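Local coordinates for tryparedoxin (Leishmania major, PDB 3S9F), which probably works as a thioredoxin-fold disulfide reductase, passing electrons to tryparedoxin peroxidase in the hydroperoxide detoxification pathway of the parasite, at residues 68-73 with 104-109; 51-56 with 84-89; 33-38 with 96-101; 64-69 with 149-154. All coordinates share one frame; numbering follows the deposited sequence. Where two conformers were deposited one is given.

Contact 1: residues 68-73 with 104-109; sequences PQLVEF and MPWLSI
Met104, Pro105 and Trp106 pack against Leu70 and Val71 of helix 61-77 mainly through apolar carbons. Met104 takes the smaller share: its CA lies 4.4 Å from Val71 CG2, while its CB sits over the rim of one face of the neighbouring Trp106 indole. Pro105 follows, and its ring edge fits between the two methyls of Val71, with CD 3.8 Å from Val71 CG2 and 3.9 Å from Val71 CG1. The same CD also lies above the rim of the indole, on the face that Met104 CB covers. Trp106 and Val71 carry most of the contact. Trp106 CG is held between the backbone N and the carbonyl carbon (chi1 50°), and from there the six-membered ring reaches the helix, crossing both Leu70 and Val71 at about a right angle. CH2 leads: it is 3.6 Å from Leu70 CG and 3.8 Å from Val71 CG2. The neighbouring CZ3, at the ring edge, meets the helix backbone, 3.8 Å from Val71 CA. Tyr74, one turn further along the helix, meets the indole edge-to-face. Beyond Trp106 the chain moves away from helix 61-77 into strand 107-108, where backbone bonds from Leu107 and Ile109 to strand 83-89 take over. The helix that begins within the CxxC motif is thus packed, through apolar side chains, on the loop that enters a sheet strand of the thioredoxin fold.

Contact 2: residues 51-56 with 84-89; sequences VFFYFS and EIILAS
Strands 51-56 and 84-89 run parallel, the two strands of a beta-alpha-beta unit whose crossover is helix 61-77, at the centre of the thioredoxin-fold sheet. Val51 starts the pairing opposite Glu84 and lays its CG1 3.6 Å from Ile86 CD1, two residues along the other strand. Phe52 bonds through both its N and its O: the N donates to Glu84 O, and the O receives Ile86 N at 2.8 Å, nearly straight along the carbonyl. Its ring leaves by the other face of the sheet, with Glu84 O at the ring edge. Phe53 returns to the face of Val51; with CG anti to the carbonyl carbon (chi1 -71°) its side chain runs alongside Ile86, CD1 4.0 Å from Ile86 CB. Leu28 of the second subunit also packs on Phe53. Tyr54 repeats the double bonding, N to Ile86 O and O to Ala88 N, both with the donor tilted 33 to 34° from the carbonyl plane. Its CB touches Ile85 CG2 at 3.8 Å, and its hydroxyl is hydrogen-bonded to Thr67 on the crossover helix. Phe55 turns one ring face to Ala88 in a CH-pi contact, the methyl CB standing 4.1 Å from the ring centroid. Beyond it the pairing loosens: Ser56 N has no hydrogen-bond partner, whereas Ser56 OG is bonded to Tyr100 OH.

Contact 3: residues 33-38 with 96-101; sequences KLRKQA and DFNAYY
Arg35 and Tyr101 cross with their flat groups steeply inclined, the guanidinium and phenol planes 78° apart, so that Tyr101 CD2 lies over the centre of one guanidinium face. The arginine chain, bent at chi2 (103°), brings CG to within 3.4 Å of Tyr101 CE2. At the guanidinium edge, Asn98 OD1 accepts NH2 of Arg35 at 2.8 Å, close to both the carbonyl plane and the guanidinium plane; a second bond from NH1 to the same oxygen is weak. NH2 also lies at the edge of the Phe97 ring, near its plane. The Tyr101 hydroxyl takes the backbone N of Gln37 at 2.8 Å and is hydrogen-bonded to Trp106 O as well. Gln37 turns its amide to within 22° of the phenol plane, and a water links its NE2 to Tyr101 O, while NE2 also binds Trp106 O directly. Helix 94-101 is thereby fixed to strand 34-36, next to the outermost strand 39-41, across strand 107-108, whose Ser108 touches Arg35, Phe97 and Tyr101; on the inner side Phe97 and Tyr101 pack on Leu87 of strand 83-89.

Contact 4: residues 64-69 with 149-154; sequences RGFTPQ and HALTQD
Leu151, Gln69, Phe66 and Thr152 bury most of the surface where helix 61-77 meets helix 147-153, two helices on one side of the thioredoxin-fold sheet whose local axes lie 11.0 Å apart and cross at 63°. Leu151 directs its side chain to helix 61-77 and crosses Phe66 obliquely, its CD2 4.0 Å from Phe66 CZ. The other methyl, CD1, faces Phe73 further along the same helix, so Leu151 sits among Phe66, Leu70 and Phe73. Phe66, with CG trans to the backbone N (chi1 -178°), carries its ring across the gap between the helices. There CE1 meets Thr152 CG2 at 3.7 Å, the two side chains at about a right angle. Gln69 extends its chain straight out from the helix and lays its amide beside the backbone of the second one, NE2 3.7 Å from Thr152 CA. Leu151 O is 3.4 Å from the same NE2, but the angle is too poor for a hydrogen bond. A water lies between Gln69 NE2, to which it is weakly bonded, and Thr152 O, where the distance is suspiciously short. With OG1 of Thr152 between the backbone N and the carbonyl carbon (chi1 75°), CG2 is left on the side of Phe66, and OG1 turns back along its own helix to donate to His149 O at 2.8 Å.

In the fold
Three of the contacts meet around helix 61-77 and the sheet. Contact 2 is the central strand pair of the sheet; contact 1 lies 8 Å away between centres and is tied to it by Leu107 O and Leu87 N, 2.8 Å apart. Contact 4 shares Pro68 and Gln69 with contact 1, and Leu151 CD2 lies 3.8 Å from Leu70 CD1. Contact 3, about 20 Å from contact 4 between centres, is probably joined to it through Tyr100 OH and Thr67 OG1, and to contact 2 through Tyr100 OH and Ser56 OG, both unusually short separations. Ser56 brings this group to the CxxC by touching Cys63, which forms a disulfide with Cys60 in a structure of this protein but apparently has a free thiol here.

Contact 1: residues 68-73 with 104-109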
loop_
_atom_site.group_PDB
_atom_site.type_symbol
_atom_site.label_atom_id
_atom_site.label_comp_id
_atom_site.label_asym_id
_atom_site.label_seq_id
_atom_site.Cartn_x
_atom_site.Cartn_y
_atom_site.Cartn_z
ATOM N N PRO A 68 23.650 12.444 7.712
ATOM C CA PRO A 68 24.683 11.848 8.566
ATOM C C PRO A 68 24.355 11.863 10.066
ATOM O O PRO A 68 24.644 10.878 10.743
ATOM C CB PRO A 68 25.922 12.710 8.280
ATOM C CG PRO A 68 25.709 13.207 6.903
ATOM C CD PRO A 68 24.224 13.441 6.786
ATOM N N GLN A 69 23.764 12.950 10.569
ATOM C CA GLN A 69 23.341 13.016 11.976
ATOM C C GLN A 69 22.234 12.014 12.297
ATOM O O GLN A 69 22.264 11.340 13.332
ATOM C CB GLN A 69 22.835 14.405 12.355
ATOM C CG GLN A 69 22.466 14.472 13.854
ATOM C CD GLN A 69 22.253 15.878 14.381
ATOM O OE1 GLN A 69 22.377 16.863 13.639
ATOM N NE2 GLN A 69 21.941 15.979 15.681
ATOM N N LEU A 70 21.248 11.945 11.411
ATOM C CA LEU A 70 20.168 10.961 11.575
ATOM C C LEU A 70 20.703 9.519 11.538
ATOM O O LEU A 70 20.275 8.677 12.326
ATOM C CB LEU A 70 19.081 11.199 10.523
ATOM C CG LEU A 70 17.818 10.345 10.674
ATOM C CD1 LEU A 70 17.137 10.553 12.028
ATOM C CD2 LEU A 70 16.868 10.638 9.485
ATOM N N VAL A 71 21.650 9.237 10.645
ATOM C CA VAL A 71 22.293 7.902 10.598
ATOM C C VAL A 71 22.941 7.548 11.943
ATOM O O VAL A 71 22.756 6.442 12.479
ATOM C CB VAL A 71 23.321 7.781 9.444
ATOM C CG1 VAL A 71 24.153 6.504 9.598
ATOM C CG2 VAL A 71 22.607 7.749 8.116
ATOM N N GLU A 72 23.676 8.505 12.494
ATOM C CA GLU A 72 24.343 8.305 13.770
ATOM C C GLU A 72 23.309 8.110 14.897
ATOM O O GLU A 72 23.467 7.224 15.738
ATOM C CB GLU A 72 25.277 9.480 14.051
ATOM C CG GLU A 72 26.272 9.257 15.167
ATOM C CD GLU A 72 26.980 10.546 15.599
ATOM O OE1 GLU A 72 26.749 11.623 14.986
ATOM O OE2 GLU A 72 27.768 10.483 16.562
ATOM N N PHE A 73 22.251 8.922 14.892
ATOM C CA PHE A 73 21.204 8.829 15.911
ATOM C C PHE A 73 20.498 7.475 15.869
ATOM O O PHE A 73 20.262 6.864 16.910
ATOM C CB PHE A 73 20.167 9.958 15.770
ATOM C CG PHE A 73 19.157 9.985 16.891
ATOM C CD1 PHE A 73 17.867 9.476 16.706
ATOM C CD2 PHE A 73 19.505 10.497 18.142
ATOM C CE1 PHE A 73 16.940 9.493 17.762
ATOM C CE2 PHE A 73 18.593 10.519 19.195
ATOM C CZ PHE A 73 17.304 10.018 19.004
ATOM N N MET A 104 22.301 4.784 4.126
ATOM C CA MET A 104 21.339 4.678 5.241
ATOM C C MET A 104 21.210 3.265 5.778
ATOM O O MET A 104 21.225 2.308 5.005
ATOM C CB MET A 104 19.965 5.166 4.784
ATOM C CG MET A 104 19.983 6.590 4.295
ATOM S SD MET A 104 18.451 6.960 3.441
ATOM C CE MET A 104 18.826 8.610 2.927
ATOM N N PRO A 105 21.071 3.130 7.087
ATOM C CA PRO A 105 20.970 1.819 7.736
ATOM C C PRO A 105 19.539 1.342 7.928
ATOM O O PRO A 105 19.321 0.269 8.454
ATOM C CB PRO A 105 21.571 2.078 9.110
ATOM C CG PRO A 105 21.351 3.489 9.353
ATOM C CD PRO A 105 21.429 4.182 8.040
ATOM N N TRP A 106 18.585 2.157 7.514
ATOM C CA TRP A 106 17.184 1.860 7.727
ATOM C C TRP A 106 16.449 1.335 6.487
ATOM O O TRP A 106 17.058 0.818 5.583
ATOM C CB TRP A 106 16.484 3.079 8.323
ATOM C CG TRP A 106 16.752 4.322 7.597
ATOM C CD1 TRP A 106 16.302 4.651 6.367
ATOM C CD2 TRP A 106 17.526 5.434 8.048
ATOM N NE1 TRP A 106 16.743 5.887 6.013
ATOM C CE2 TRP A 106 17.497 6.394 7.033
ATOM C CE3 TRP A 106 18.247 5.709 9.206
ATOM C CZ2 TRP A 106 18.157 7.594 7.139
ATOM C CZ3 TRP A 106 18.884 6.893 9.309
ATOM C CH2 TRP A 106 18.847 7.824 8.282
ATOM N N LEU A 107 15.127 1.462 6.488
ATOM C CA LEU A 107 14.274 0.935 5.423
ATOM C C LEU A 107 13.931 1.966 4.352
ATOM O O LEU A 107 14.131 3.121 4.549
ATOM C CB LEU A 107 12.953 0.452 6.015
ATOM C CG LEU A 107 12.999 -0.524 7.194
ATOM C CD1 LEU A 107 11.638 -0.944 7.667
ATOM C CD2 LEU A 107 13.786 -1.699 6.786
ATOM N N SER A 108 13.375 1.519 3.234
ATOM C CA SER A 108 12.887 2.492 2.233
ATOM C C SER A 108 11.622 2.002 1.557
ATOM O O SER A 108 11.420 0.828 1.327
ATOM C CB SER A 108 13.963 2.783 1.152
ATOM O OG SER A 108 13.538 3.796 0.241
ATOM N N ILE A 109 10.761 2.944 1.213
ATOM C CA ILE A 109 9.768 2.678 0.187
ATOM C C ILE A 109 10.554 2.451 -1.119
ATOM O O ILE A 109 11.477 3.217 -1.428
ATOM C CB ILE A 109 8.832 3.896 0.068
ATOM C CG1 ILE A 109 8.018 4.056 1.375
ATOM C CG2 ILE A 109 7.923 3.766 -1.167
ATOM C CD1 ILE A 109 7.371 5.461 1.533
#

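Contact 2: residues 51-56 with 84-89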
loop_
_atom_site.group_PDB
_atom_site.type_symbol
_atom_site.label_atom_id
_atom_site.label_comp_id
_atom_site.label_asym_id
_atom_site.label_seq_id
_atom_site.Cartn_x
_atom_site.Cartn_y
_atom_site.Cartn_z
ATOM N N VAL A 51 7.500 4.793 14.236
ATOM C CA VAL A 51 8.048 4.672 12.885
ATOM C C VAL A 51 8.137 6.079 12.311
ATOM O O VAL A 51 7.215 6.863 12.473
ATOM C CB VAL A 51 7.172 3.732 11.965
ATOM C CG1 VAL A 51 7.604 3.861 10.491
ATOM C CG2 VAL A 51 7.276 2.259 12.386
ATOM N N PHE A 52 9.238 6.393 11.629
ATOM C CA PHE A 52 9.402 7.695 11.009
ATOM C C PHE A 52 9.427 7.533 9.508
ATOM O O PHE A 52 10.060 6.616 9.002
ATOM C CB PHE A 52 10.741 8.319 11.422
ATOM C CG PHE A 52 10.791 8.710 12.851
ATOM C CD1 PHE A 52 11.243 7.813 13.825
ATOM C CD2 PHE A 52 10.411 9.985 13.234
ATOM C CE1 PHE A 52 11.294 8.191 15.174
ATOM C CE2 PHE A 52 10.464 10.371 14.576
ATOM C CZ PHE A 52 10.901 9.463 15.541
ATOM N N PHE A 53 8.730 8.414 8.802
ATOM C CA PHE A 53 8.996 8.587 7.367
ATOM C C PHE A 53 10.018 9.709 7.225
ATOM O O PHE A 53 9.840 10.791 7.788
ATOM C CB PHE A 53 7.727 8.956 6.608
ATOM C CG PHE A 53 6.747 7.833 6.495
ATOM C CD1 PHE A 53 7.073 6.682 5.783
ATOM C CD2 PHE A 53 5.496 7.929 7.103
ATOM C CE1 PHE A 53 6.167 5.647 5.662
ATOM C CE2 PHE A 53 4.579 6.887 6.992
ATOM C CZ PHE A 53 4.919 5.746 6.285
ATOM N N TYR A 54 11.101 9.460 6.485
ATOM C CA TYR A 54 12.130 10.475 6.308
ATOM C C TYR A 54 12.069 10.914 4.853
ATOM O O TYR A 54 12.329 10.110 3.950
ATOM C CB TYR A 54 13.517 9.873 6.596
ATOM C CG TYR A 54 14.673 10.829 6.428
ATOM C CD1 TYR A 54 15.850 10.414 5.801
ATOM C CD2 TYR A 54 14.600 12.143 6.919
ATOM C CE1 TYR A 54 16.949 11.321 5.639
ATOM C CE2 TYR A 54 15.663 13.039 6.762
ATOM C CZ TYR A 54 16.832 12.606 6.141
ATOM O OH TYR A 54 17.868 13.498 6.003
ATOM N N PHE A 55 11.686 12.169 4.639
ATOM C CA PHE A 55 11.568 12.744 3.286
ATOM C C PHE A 55 12.857 13.464 2.990
ATOM O O PHE A 55 13.222 14.403 3.696
ATOM C CB PHE A 55 10.370 13.716 3.243
ATOM C CG PHE A 55 9.032 13.045 3.553
ATOM C CD1 PHE A 55 8.614 12.840 4.888
ATOM C CD2 PHE A 55 8.230 12.588 2.527
ATOM C CE1 PHE A 55 7.404 12.198 5.175
ATOM C CE2 PHE A 55 7.008 11.958 2.779
ATOM C CZ PHE A 55 6.581 11.758 4.131
ATOM N N SER A 56 13.589 13.012 1.966
ATOM C CA SER A 56 14.892 13.573 1.695
ATOM C C SER A 56 15.246 13.237 0.248
ATOM O O SER A 56 14.533 12.482 -0.406
ATOM C CB SER A 56 15.928 12.958 2.640
ATOM O OG SER A 56 17.147 13.647 2.529
ATOM N N GLU A 84 11.831 2.737 14.070
ATOM C CA GLU A 84 12.321 2.407 12.736
ATOM C C GLU A 84 12.221 3.632 11.850
ATOM O O GLU A 84 11.436 4.547 12.127
ATOM C CB GLU A 84 11.526 1.210 12.149
ATOM C CG GLU A 84 12.056 0.676 10.811
ATOM C CD GLU A 84 13.529 0.314 10.867
ATOM O OE1 GLU A 84 13.837 -0.863 11.170
ATOM O OE2 GLU A 84 14.380 1.204 10.632
ATOM N N ILE A 85 13.032 3.678 10.794
ATOM C CA ILE A 85 12.924 4.786 9.849
ATOM C C ILE A 85 12.684 4.223 8.467
ATOM O O ILE A 85 13.294 3.202 8.078
ATOM C CB ILE A 85 14.151 5.725 9.864
ATOM C CG1 ILE A 85 14.283 6.388 11.256
ATOM C CG2 ILE A 85 13.995 6.846 8.803
ATOM C CD1 ILE A 85 15.511 7.282 11.393
ATOM N N ILE A 86 11.783 4.876 7.735
ATOM C CA ILE A 86 11.512 4.490 6.355
ATOM C C ILE A 86 11.780 5.671 5.443
ATOM O O ILE A 86 11.116 6.706 5.559
ATOM C CB ILE A 86 10.025 4.050 6.160
ATOM C CG1 ILE A 86 9.691 2.864 7.072
ATOM C CG2 ILE A 86 9.777 3.715 4.656
ATOM C CD1 ILE A 86 8.183 2.524 7.168
ATOM N N LEU A 87 12.740 5.531 4.539
ATOM C CA LEU A 87 12.995 6.569 3.522
ATOM C C LEU A 87 11.805 6.745 2.576
ATOM O O LEU A 87 11.278 5.760 2.057
ATOM C CB LEU A 87 14.264 6.232 2.724
ATOM C CG LEU A 87 14.582 7.210 1.580
ATOM C CD1 LEU A 87 14.961 8.618 2.132
ATOM C CD2 LEU A 87 15.722 6.630 0.738
ATOM N N ALA A 88 11.373 8.008 2.407
ATOM C CA ALA A 88 10.350 8.370 1.425
ATOM C C ALA A 88 11.042 9.376 0.514
ATOM O O ALA A 88 11.020 10.602 0.746
ATOM C CB ALA A 88 9.133 8.968 2.122
ATOM N N SER A 89 11.675 8.832 -0.515
ATOM C CA SER A 89 12.657 9.573 -1.299
ATOM C C SER A 89 12.067 10.516 -2.324
ATOM O O SER A 89 11.164 10.142 -3.071
ATOM C CB SER A 89 13.586 8.603 -2.029
ATOM O OG SER A 89 14.476 9.362 -2.832
#

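Contact 3: residues 33-38 with 96-101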
loop_
_atom_site.group_PDB
_atom_site.type_symbol
_atom_site.label_atom_id
_atom_site.label_comp_id
_atom_site.label_asym_id
_atom_site.label_seq_id
_atom_site.Cartn_x
_atom_site.Cartn_y
_atom_site.Cartn_z
ATOM N N LYS A 33 6.102 -4.443 -0.212
ATOM C CA LYS A 33 7.327 -4.903 0.413
ATOM C C LYS A 33 8.234 -3.676 0.555
ATOM O O LYS A 33 8.405 -2.925 -0.396
ATOM C CB LYS A 33 7.959 -6.047 -0.383
ATOM C CG LYS A 33 7.061 -7.284 -0.573
ATOM C CD LYS A 33 6.320 -7.693 0.711
ATOM C CE LYS A 33 5.292 -8.801 0.433
ATOM N NZ LYS A 33 4.312 -8.958 1.563
ATOM N N LEU A 34 8.713 -3.414 1.767
ATOM C CA LEU A 34 9.671 -2.333 1.983
ATOM C C LEU A 34 11.082 -2.822 1.693
ATOM O O LEU A 34 11.403 -4.003 1.899
ATOM C CB LEU A 34 9.577 -1.803 3.414
ATOM C CG LEU A 34 8.281 -1.100 3.823
ATOM C CD1 LEU A 34 8.303 -0.793 5.325
ATOM C CD2 LEU A 34 8.013 0.161 2.966
ATOM N N ARG A 35 11.919 -1.931 1.183
ATOM C CA ARG A 35 13.322 -2.217 0.974
ATOM C C ARG A 35 14.063 -2.261 2.337
ATOM O O ARG A 35 13.822 -1.417 3.199
ATOM C CB ARG A 35 13.866 -1.118 0.072
ATOM C CG ARG A 35 15.281 -1.190 -0.251
ATOM C CD ARG A 35 15.530 -1.700 -1.646
ATOM N NE ARG A 35 16.968 -1.709 -1.769
ATOM C CZ ARG A 35 17.678 -1.043 -2.667
ATOM N NH1 ARG A 35 18.998 -1.135 -2.614
ATOM N NH2 ARG A 35 17.084 -0.327 -3.616
ATOM N N LYS A 36 14.992 -3.199 2.479
ATOM C CA LYS A 36 15.919 -3.224 3.599
ATOM C C LYS A 36 17.266 -3.536 3.009
ATOM O O LYS A 36 17.606 -4.683 2.822
ATOM C CB LYS A 36 15.555 -4.273 4.624
ATOM C CG LYS A 36 16.493 -4.258 5.775
ATOM C CD LYS A 36 16.121 -5.267 6.800
ATOM C CE LYS A 36 17.110 -5.254 7.914
ATOM N NZ LYS A 36 16.835 -6.368 8.798
ATOM N N GLN A 37 18.007 -2.499 2.687
ATOM C CA GLN A 37 19.248 -2.629 1.972
ATOM C C GLN A 37 19.042 -3.406 0.688
ATOM O O GLN A 37 18.245 -3.016 -0.143
ATOM C CB GLN A 37 20.327 -3.257 2.840
ATOM C CG GLN A 37 20.919 -2.274 3.839
ATOM C CD GLN A 37 19.907 -1.815 4.850
ATOM O OE1 GLN A 37 19.357 -2.614 5.584
ATOM N NE2 GLN A 37 19.647 -0.519 4.881
ATOM N N ALA A 38 19.775 -4.503 0.523
ATOM C CA ALA A 38 19.657 -5.321 -0.676
ATOM C C ALA A 38 18.367 -6.124 -0.674
ATOM O O ALA A 38 17.850 -6.452 -1.730
ATOM C CB ALA A 38 20.868 -6.246 -0.811
ATOM N N ASP A 96 20.606 7.698 -8.472
ATOM C CA ASP A 96 20.783 8.642 -7.361
ATOM C C ASP A 96 20.052 8.139 -6.119
ATOM O O ASP A 96 20.547 8.271 -5.001
ATOM C CB ASP A 96 20.223 10.042 -7.692
ATOM C CG ASP A 96 20.868 10.678 -8.894
ATOM O OD1 ASP A 96 22.014 10.337 -9.221
ATOM O OD2 ASP A 96 20.221 11.560 -9.492
ATOM N N PHE A 97 18.851 7.593 -6.317
ATOM C CA PHE A 97 18.089 7.013 -5.201
ATOM C C PHE A 97 18.930 5.930 -4.524
ATOM O O PHE A 97 19.038 5.901 -3.290
ATOM C CB PHE A 97 16.782 6.399 -5.723
ATOM C CG PHE A 97 16.118 5.487 -4.747
ATOM C CD1 PHE A 97 15.239 5.994 -3.801
ATOM C CD2 PHE A 97 16.384 4.118 -4.756
ATOM C CE1 PHE A 97 14.609 5.135 -2.856
ATOM C CE2 PHE A 97 15.780 3.260 -3.843
ATOM C CZ PHE A 97 14.892 3.755 -2.883
ATOM N N ASN A 98 19.526 5.043 -5.330
ATOM C CA ASN A 98 20.299 3.939 -4.757
ATOM C C ASN A 98 21.607 4.370 -4.089
ATOM O O ASN A 98 21.970 3.827 -3.034
ATOM C CB ASN A 98 20.523 2.810 -5.762
ATOM C CG ASN A 98 19.339 1.877 -5.838
ATOM O OD1 ASN A 98 19.020 1.184 -4.867
ATOM N ND2 ASN A 98 18.659 1.873 -6.980
ATOM N N ALA A 99 22.286 5.340 -4.694
ATOM C CA ALA A 99 23.566 5.893 -4.156
ATOM C C ALA A 99 23.328 6.474 -2.754
ATOM O O ALA A 99 24.158 6.320 -1.839
ATOM C CB ALA A 99 24.131 6.963 -5.076
ATOM N N TYR A 100 22.211 7.181 -2.623
ATOM C CA TYR A 100 21.821 7.840 -1.373
ATOM C C TYR A 100 21.318 6.862 -0.325
ATOM O O TYR A 100 21.727 6.926 0.838
ATOM C CB TYR A 100 20.786 8.942 -1.672
ATOM C CG TYR A 100 20.442 9.881 -0.520
ATOM C CD1 TYR A 100 21.419 10.322 0.384
ATOM C CD2 TYR A 100 19.149 10.355 -0.375
ATOM C CE1 TYR A 100 21.072 11.203 1.444
ATOM C CE2 TYR A 100 18.800 11.240 0.656
ATOM C CZ TYR A 100 19.761 11.653 1.540
ATOM O OH TYR A 100 19.419 12.525 2.531
ATOM N N TYR A 101 20.441 5.946 -0.725
ATOM C CA TYR A 101 19.902 4.983 0.233
ATOM C C TYR A 101 21.008 4.063 0.756
ATOM O O TYR A 101 20.964 3.601 1.896
ATOM C CB TYR A 101 18.779 4.153 -0.393
ATOM C CG TYR A 101 18.260 3.070 0.536
ATOM C CD1 TYR A 101 17.718 3.386 1.797
ATOM C CD2 TYR A 101 18.299 1.731 0.149
ATOM C CE1 TYR A 101 17.233 2.379 2.639
ATOM C CE2 TYR A 101 17.835 0.719 0.984
ATOM C CZ TYR A 101 17.303 1.052 2.224
ATOM O OH TYR A 101 16.851 0.057 3.054
HETATM O O HOH W 1 20.979 0.768 2.478
#

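Contact 4: residues 64-69 with 149-154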
loop_
_atom_site.group_PDB
_atom_site.type_symbol
_atom_site.label_atom_id
_atom_site.label_comp_id
_atom_site.label_asym_id
_atom_site.label_seq_id
_atom_site.Cartn_x
_atom_site.Cartn_y
_atom_site.Cartn_z
ATOM N N ARG A 64 21.824 16.748 2.782
ATOM C CA ARG A 64 23.180 16.210 2.839
ATOM C C ARG A 64 23.827 16.460 4.202
ATOM O O ARG A 64 24.612 15.638 4.678
ATOM C CB ARG A 64 24.054 16.787 1.714
ATOM C CG ARG A 64 23.661 16.325 0.312
ATOM C CD ARG A 64 24.821 16.507 -0.667
ATOM N NE ARG A 64 25.046 17.906 -1.018
ATOM C CZ ARG A 64 25.920 18.704 -0.411
ATOM N NH1 ARG A 64 26.669 18.244 0.587
ATOM N NH2 ARG A 64 26.050 19.964 -0.807
ATOM N N GLY A 65 23.483 17.583 4.830
ATOM C CA GLY A 65 23.998 17.916 6.170
ATOM C C GLY A 65 23.281 17.212 7.318
ATOM O O GLY A 65 23.862 16.995 8.375
ATOM N N PHE A 66 22.021 16.858 7.113
ATOM C CA PHE A 66 21.205 16.249 8.168
ATOM C C PHE A 66 21.285 14.714 8.214
ATOM O O PHE A 66 21.361 14.134 9.293
ATOM C CB PHE A 66 19.744 16.715 8.060
ATOM C CG PHE A 66 18.849 16.160 9.160
ATOM C CD1 PHE A 66 19.014 16.577 10.473
ATOM C CD2 PHE A 66 17.885 15.197 8.878
ATOM C CE1 PHE A 66 18.220 16.074 11.500
ATOM C CE2 PHE A 66 17.073 14.675 9.889
ATOM C CZ PHE A 66 17.235 15.116 11.207
ATOM N N THR A 67 21.273 14.067 7.047
ATOM C CA THR A 67 21.280 12.602 6.965
ATOM C C THR A 67 22.399 11.938 7.801
ATOM O O THR A 67 22.138 10.991 8.538
ATOM C CB THR A 67 21.293 12.126 5.494
ATOM O OG1 THR A 67 20.035 12.452 4.890
ATOM C CG2 THR A 67 21.515 10.616 5.398
ATOM N N PRO A 68 23.650 12.444 7.712
ATOM C CA PRO A 68 24.683 11.848 8.566
ATOM C C PRO A 68 24.355 11.863 10.066
ATOM O O PRO A 68 24.644 10.878 10.743
ATOM C CB PRO A 68 25.922 12.710 8.280
ATOM C CG PRO A 68 25.709 13.207 6.903
ATOM C CD PRO A 68 24.224 13.441 6.786
ATOM N N GLN A 69 23.764 12.950 10.569
ATOM C CA GLN A 69 23.341 13.016 11.976
ATOM C C GLN A 69 22.234 12.014 12.297
ATOM O O GLN A 69 22.264 11.340 13.332
ATOM C CB GLN A 69 22.835 14.405 12.355
ATOM C CG GLN A 69 22.466 14.472 13.854
ATOM C CD GLN A 69 22.253 15.878 14.381
ATOM O OE1 GLN A 69 22.377 16.863 13.639
ATOM N NE2 GLN A 69 21.941 15.979 15.681
ATOM N N HIS A 149 14.089 19.247 13.091
ATOM C CA HIS A 149 14.622 20.314 13.912
ATOM C C HIS A 149 14.874 19.874 15.359
ATOM O O HIS A 149 15.935 20.202 15.923
ATOM C CB HIS A 149 13.779 21.585 13.759
ATOM C CG HIS A 149 13.963 22.246 12.422
ATOM N ND1 HIS A 149 15.189 22.700 11.983
ATOM C CD2 HIS A 149 13.089 22.500 11.419
ATOM C CE1 HIS A 149 15.062 23.211 10.770
ATOM N NE2 HIS A 149 13.796 23.104 10.406
ATOM N N ALA A 150 13.965 19.088 15.933
ATOM C CA ALA A 150 14.128 18.597 17.304
ATOM C C ALA A 150 15.430 17.804 17.500
ATOM O O ALA A 150 16.164 18.021 18.475
ATOM C CB ALA A 150 12.915 17.765 17.718
ATOM N N LEU A 151 15.729 16.902 16.568
ATOM C CA LEU A 151 16.932 16.090 16.692
ATOM C C LEU A 151 18.209 16.924 16.679
ATOM O O LEU A 151 19.124 16.660 17.472
ATOM C CB LEU A 151 16.988 14.946 15.673
ATOM C CG LEU A 151 18.334 14.197 15.650
ATOM C CD1 LEU A 151 18.542 13.479 16.976
ATOM C CD2 LEU A 151 18.430 13.210 14.489
ATOM N N THR A 152 18.275 17.938 15.816
ATOM C CA THR A 152 19.467 18.794 15.783
ATOM C C THR A 152 19.711 19.514 17.111
ATOM O O THR A 152 20.853 19.758 17.486
ATOM C CB THR A 152 19.433 19.821 14.632
ATOM O OG1 THR A 152 18.523 20.880 14.949
ATOM C CG2 THR A 152 19.003 19.148 13.338
ATOM N N GLN A 153 18.626 19.831 17.818
ATOM C CA GLN A 153 18.701 20.511 19.109
ATOM C C GLN A 153 18.852 19.534 20.287
ATOM O O GLN A 153 19.277 19.923 21.371
ATOM C CB GLN A 153 17.457 21.379 19.307
ATOM C CG GLN A 153 17.298 22.476 18.263
ATOM C CD GLN A 153 16.383 23.602 18.715
ATOM O OE1 GLN A 153 15.345 23.376 19.344
ATOM N NE2 GLN A 153 16.769 24.831 18.397
ATOM N N ASP A 154 18.513 18.264 20.069
ATOM C CA ASP A 154 18.556 17.247 21.124
ATOM C C ASP A 154 19.261 16.004 20.583
ATOM O O ASP A 154 18.634 14.938 20.435
ATOM C CB ASP A 154 17.116 16.946 21.597
ATOM C CG ASP A 154 17.027 15.802 22.597
ATOM O OD1 ASP A 154 17.929 15.648 23.448
ATOM O OD2 ASP A 154 16.028 15.046 22.530
HETATM O O HOH W 2 23.151 18.835 16.904
#